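PDB 5BN3: V-type ATP synthase alpha chain from Nanoarchaeum equitans Kin4-M, which belongs to the ATP synthase alpha/beta family as subunit A of a V-type rotary complex and holds ADP at a P-loop nucleotide-binding domain. Local coordinates for residues Ile236-Ala240 / Phe264-Pro270; Gly72-Leu76 / Glu137-His142. All coordinates share one frame; numbering follows the deposited sequence.

In the fold
Contact 2 closes before contact 1 opens along the chain, and the two have centres about 17 Å apart, with nearest atoms about 9 Å apart. Contact 1 lies inside the nucleotide-binding domain, where the C-terminal end of helix 229-239 meets the loop that follows helix 254-263 and leads to strand 280-285. Contact 2 joins the loop between strands 68-71 and 79-80 to the hairpin of strands 131-137 and 140-145, which belongs to the barrel-sandwich region. Strand 244-250 is their common neighbour: Ala237 touches it from contact 1, Leu76 and Phe140 from contact 2. One contact thus fastens connections within the P-loop domain; the other ties a barrel-sandwich hairpin to loop 72-76, beside that domain's helix 293-309.

Contact 1 (Ile236-Ala240 / Phe264-Pro270); sequences IAKWA and FPKLKDP
Lys238 lays its methylenes against Phe264 and Leu267: CG rests 3.5 Å from Phe264 CZ, and further along the extended chain Lys238 CD lies 3.7 Å from Leu267 CD1. With chi1 at -83°, CG sits beside the backbone N, and the methylenes run past the phenyl ring first and the leucine methyl next. The ammonium turns to Gln235 OE1, one turn back on the same helix, with which NZ forms a hydrogen bond. Ala237 adds its methyl to the same ring, CB being 4.2 Å from Phe264 CZ.

The indole of Trp239 meets a proline and a carbonyl. Its six-membered ring touches Pro270, the two side chains crossing at about a right angle with Trp239 CE3 3.8 Å from Pro270 CG. At the indole's edge, near the ring plane, Lys268 O lies 3.7 Å from Trp239 CZ3, and one face of the indole is overlain toward its rim by Lys238 CB. Tyr500 touches both Trp239 and Pro270.

Polar links reach past the pair: Trp239 NE1 bonds to Ser499 OG, and Arg279 bonds to the carbonyls of Ala237 and Ala240 at the helix end.

No hydrogen bond joins the two segments. The final turn of the helix following the P-loop meets this loop through van der Waals contact alone, mostly carbon on carbon, with the lysine serving as an aliphatic strip.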
# COMPACT_ATOMS: atom_id res chain seq x y z
N ILE A 236 29.31 -22.77 5.16
CA ILE A 236 29.57 -23.32 3.84
C ILE A 236 31.01 -23.02 3.43
O ILE A 236 31.72 -23.91 2.97
CB ILE A 236 28.59 -22.75 2.79
CG1 ILE A 236 27.15 -23.15 3.13
CG2 ILE A 236 28.95 -23.22 1.40
CD1 ILE A 236 26.10 -22.53 2.23
N ALA A 237 31.45 -21.78 3.62
CA ALA A 237 32.83 -21.41 3.30
C ALA A 237 33.85 -22.25 4.07
O ALA A 237 34.94 -22.52 3.57
CB ALA A 237 33.04 -19.93 3.56
N LYS A 238 33.48 -22.66 5.29
CA LYS A 238 34.36 -23.48 6.13
C LYS A 238 34.48 -24.92 5.64
O LYS A 238 35.58 -25.40 5.39
CB LYS A 238 33.82 -23.53 7.56
CG LYS A 238 34.21 -22.37 8.46
CD LYS A 238 33.77 -22.67 9.89
CE LYS A 238 33.57 -21.40 10.70
NZ LYS A 238 32.96 -21.70 12.03
N TRP A 239 33.35 -25.60 5.51
CA TRP A 239 33.35 -27.05 5.36
C TRP A 239 32.97 -27.59 3.98
O TRP A 239 32.94 -28.80 3.78
CB TRP A 239 32.43 -27.70 6.40
CG TRP A 239 32.65 -27.24 7.81
CD1 TRP A 239 31.70 -26.78 8.68
CD2 TRP A 239 33.89 -27.22 8.53
NE1 TRP A 239 32.28 -26.46 9.89
CE2 TRP A 239 33.62 -26.73 9.82
CE3 TRP A 239 35.21 -27.57 8.20
CZ2 TRP A 239 34.62 -26.57 10.79
CZ3 TRP A 239 36.19 -27.41 9.16
CH2 TRP A 239 35.89 -26.92 10.44
N ALA A 240 32.67 -26.70 3.03
CA ALA A 240 32.24 -27.16 1.70
C ALA A 240 33.30 -28.02 1.01
O ALA A 240 34.50 -27.74 1.09
CB ALA A 240 31.87 -25.99 0.82
N PHE A 264 39.63 -18.85 10.45
CA PHE A 264 40.04 -19.77 9.38
C PHE A 264 41.50 -20.28 9.43
O PHE A 264 41.76 -21.43 9.08
CB PHE A 264 39.72 -19.17 8.00
CG PHE A 264 38.27 -19.32 7.59
CD1 PHE A 264 37.25 -19.06 8.48
CD2 PHE A 264 37.95 -19.72 6.30
CE1 PHE A 264 35.92 -19.19 8.10
CE2 PHE A 264 36.62 -19.86 5.91
CZ PHE A 264 35.60 -19.59 6.82
N PRO A 265 42.46 -19.43 9.86
CA PRO A 265 43.82 -19.96 10.02
C PRO A 265 43.94 -21.03 11.12
O PRO A 265 44.94 -21.76 11.13
CB PRO A 265 44.64 -18.73 10.40
CG PRO A 265 43.91 -17.60 9.77
CD PRO A 265 42.45 -17.95 9.90
N LYS A 266 42.97 -21.11 12.02
CA LYS A 266 43.01 -22.08 13.11
C LYS A 266 42.30 -23.38 12.76
O LYS A 266 42.44 -24.39 13.46
CB LYS A 266 42.35 -21.52 14.37
CG LYS A 266 42.89 -20.21 14.88
CD LYS A 266 42.22 -19.88 16.22
CE LYS A 266 42.20 -18.39 16.50
NZ LYS A 266 41.32 -18.09 17.67
N LEU A 267 41.51 -23.36 11.68
CA LEU A 267 40.70 -24.51 11.31
C LEU A 267 41.36 -25.36 10.24
O LEU A 267 42.08 -24.84 9.38
CB LEU A 267 39.31 -24.05 10.84
CG LEU A 267 38.49 -23.29 11.89
CD1 LEU A 267 37.18 -22.80 11.30
CD2 LEU A 267 38.22 -24.18 13.09
N LYS A 268 41.12 -26.66 10.29
CA LYS A 268 41.74 -27.60 9.36
C LYS A 268 40.72 -28.19 8.39
O LYS A 268 39.64 -28.63 8.80
CB LYS A 268 42.44 -28.72 10.13
CG LYS A 268 43.54 -28.24 11.08
CD LYS A 268 44.76 -27.78 10.30
CE LYS A 268 45.84 -27.21 11.22
NZ LYS A 268 45.45 -25.90 11.80
N ASP A 269 41.06 -28.20 7.11
CA ASP A 269 40.25 -28.84 6.07
C ASP A 269 40.13 -30.32 6.39
O ASP A 269 41.13 -31.00 6.60
CB ASP A 269 40.92 -28.64 4.71
CG ASP A 269 40.02 -29.00 3.54
OD1 ASP A 269 39.11 -29.85 3.69
OD2 ASP A 269 40.23 -28.43 2.45
N PRO A 270 38.89 -30.83 6.46
CA PRO A 270 38.66 -32.25 6.74
C PRO A 270 39.01 -33.16 5.56
O PRO A 270 38.87 -34.38 5.67
CB PRO A 270 37.15 -32.32 7.01
CG PRO A 270 36.74 -30.91 7.31
CD PRO A 270 37.64 -30.06 6.48

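Contact 2 (Gly72-Leu76 / Glu137-His142)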
# COMPACT_ATOMS: atom_id res chain seq x y z
N GLY A 72 46.44 -14.53 -10.79
CA GLY A 72 47.66 -15.31 -10.66
C GLY A 72 47.94 -15.64 -9.21
O GLY A 72 47.09 -15.43 -8.34
N PRO A 73 49.14 -16.18 -8.93
CA PRO A 73 49.55 -16.48 -7.55
C PRO A 73 49.58 -15.22 -6.70
O PRO A 73 50.07 -14.18 -7.16
CB PRO A 73 50.97 -17.03 -7.73
CG PRO A 73 51.00 -17.57 -9.12
CD PRO A 73 50.13 -16.64 -9.92
N GLY A 74 49.06 -15.30 -5.48
CA GLY A 74 49.01 -14.15 -4.59
C GLY A 74 47.62 -13.81 -4.09
O GLY A 74 47.47 -12.94 -3.23
N LEU A 75 46.61 -14.49 -4.62
CA LEU A 75 45.22 -14.24 -4.23
C LEU A 75 44.83 -15.06 -3.00
O LEU A 75 44.15 -14.57 -2.10
CB LEU A 75 44.27 -14.57 -5.38
CG LEU A 75 44.36 -13.70 -6.64
CD1 LEU A 75 43.48 -14.26 -7.74
CD2 LEU A 75 43.96 -12.28 -6.32
N LEU A 76 45.27 -16.32 -2.97
CA LEU A 76 44.88 -17.25 -1.92
C LEU A 76 45.32 -16.81 -0.53
O LEU A 76 46.42 -16.27 -0.35
CB LEU A 76 45.41 -18.66 -2.23
CG LEU A 76 44.86 -19.31 -3.50
CD1 LEU A 76 45.44 -20.70 -3.71
CD2 LEU A 76 43.35 -19.37 -3.42
N GLU A 137 51.21 -22.83 -4.28
CA GLU A 137 50.81 -21.69 -3.47
C GLU A 137 50.37 -22.20 -2.09
O GLU A 137 49.19 -22.43 -1.85
CB GLU A 137 49.67 -20.92 -4.15
CG GLU A 137 49.39 -19.55 -3.55
CD GLU A 137 48.49 -18.70 -4.43
OE1 GLU A 137 48.06 -19.19 -5.50
OE2 GLU A 137 48.22 -17.54 -4.06
N ASN A 138 51.36 -22.38 -1.21
CA ASN A 138 51.14 -22.89 0.15
C ASN A 138 50.30 -24.17 0.22
O ASN A 138 49.38 -24.27 1.03
CB ASN A 138 50.57 -21.81 1.06
CG ASN A 138 51.54 -20.67 1.31
OD1 ASN A 138 52.46 -20.79 2.12
ND2 ASN A 138 51.35 -19.56 0.61
N GLY A 139 50.63 -25.14 -0.63
CA GLY A 139 49.94 -26.42 -0.62
C GLY A 139 48.92 -26.59 -1.73
O GLY A 139 48.45 -27.70 -1.98
N PHE A 140 48.58 -25.50 -2.41
CA PHE A 140 47.64 -25.57 -3.52
C PHE A 140 48.38 -25.55 -4.86
O PHE A 140 49.24 -24.70 -5.09
CB PHE A 140 46.64 -24.41 -3.46
CG PHE A 140 45.56 -24.48 -4.50
CD1 PHE A 140 44.43 -25.25 -4.27
CD2 PHE A 140 45.67 -23.78 -5.69
CE1 PHE A 140 43.42 -25.32 -5.22
CE2 PHE A 140 44.67 -23.85 -6.65
CZ PHE A 140 43.55 -24.62 -6.41
N GLU A 141 48.03 -26.48 -5.74
CA GLU A 141 48.62 -26.51 -7.08
C GLU A 141 47.96 -25.47 -7.99
O GLU A 141 46.97 -25.75 -8.67
CB GLU A 141 48.51 -27.91 -7.70
CG GLU A 141 49.14 -28.01 -9.08
CD GLU A 141 48.90 -29.35 -9.75
OE1 GLU A 141 48.14 -29.39 -10.74
OE2 GLU A 141 49.48 -30.36 -9.31
N HIS A 142 48.52 -24.27 -8.01
CA HIS A 142 48.01 -23.21 -8.87
C HIS A 142 48.45 -23.48 -10.30
O HIS A 142 49.64 -23.55 -10.60
CB HIS A 142 48.52 -21.85 -8.40
CG HIS A 142 47.77 -20.69 -8.98
ND1 HIS A 142 47.35 -19.63 -8.21
CD2 HIS A 142 47.38 -20.42 -10.24
CE1 HIS A 142 46.72 -18.75 -8.97
NE2 HIS A 142 46.73 -19.20 -10.21
O HOH W 1 46.27 -16.97 -6.37
O HOH W 2 48.75 -16.65 -1.73
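Leu76 lays its side chain across the carboxylate of Glu137, CD1 coming 3.5 Å from Glu137 OE1. The same methyl reaches Phe140, 3.7 Å from CD2, the two side chains crossing at about a right angle. Phe308 of helix 293-309 touches Leu76 and Phe140 as well, so the leucine touches both a carboxylate and aromatic rings.

Glu137 carries the polar half. Its CG is anti to the backbone N (chi1 -167°) and the chain is extended beyond, which delivers the carboxylate to the backbone of the 72-76 loop. Gly74 N donates to Glu137 OE2 at 2.8 Å, approaching from well above the carboxylate plane; Leu76 N adds a weak bond to the same oxygen. The other oxygen, OE1, takes a nearly straight bond from His142 ND1 (2.8 Å, 168°): OE1 lies almost in the imidazole plane, and ND1 meets it nearly along the C-O axis. Two waters widen the network: one accepts from Leu75 N and lies within bonding distance of Gly72 O and Glu137 OE1, while the other links Leu76 O to Glu137 OE2.

Grip on its edge by Glu137 helps set the rotation of the His142 ring, whose NE2 bonds to Tyr307 OH. Pro73 CD lies over one face of that ring, offset toward the rim, and His142 CE1 comes 3.3 Å from Gly72 C. The donors gathered on the buried carboxylate, His142 ND1 and the Gly74 amide with weaker help from Leu76 N, would probably favour its charged form.

Glu137 and Phe140 flank the two-residue loop of a beta hairpin, a type I' turn with Asn138 and Gly139 at its corners; His142 follows on the returning strand. At this turn end, at the edge of the barrel-sandwich sheet, a carboxylate held by a histidine accepts from the loop's backbone amides.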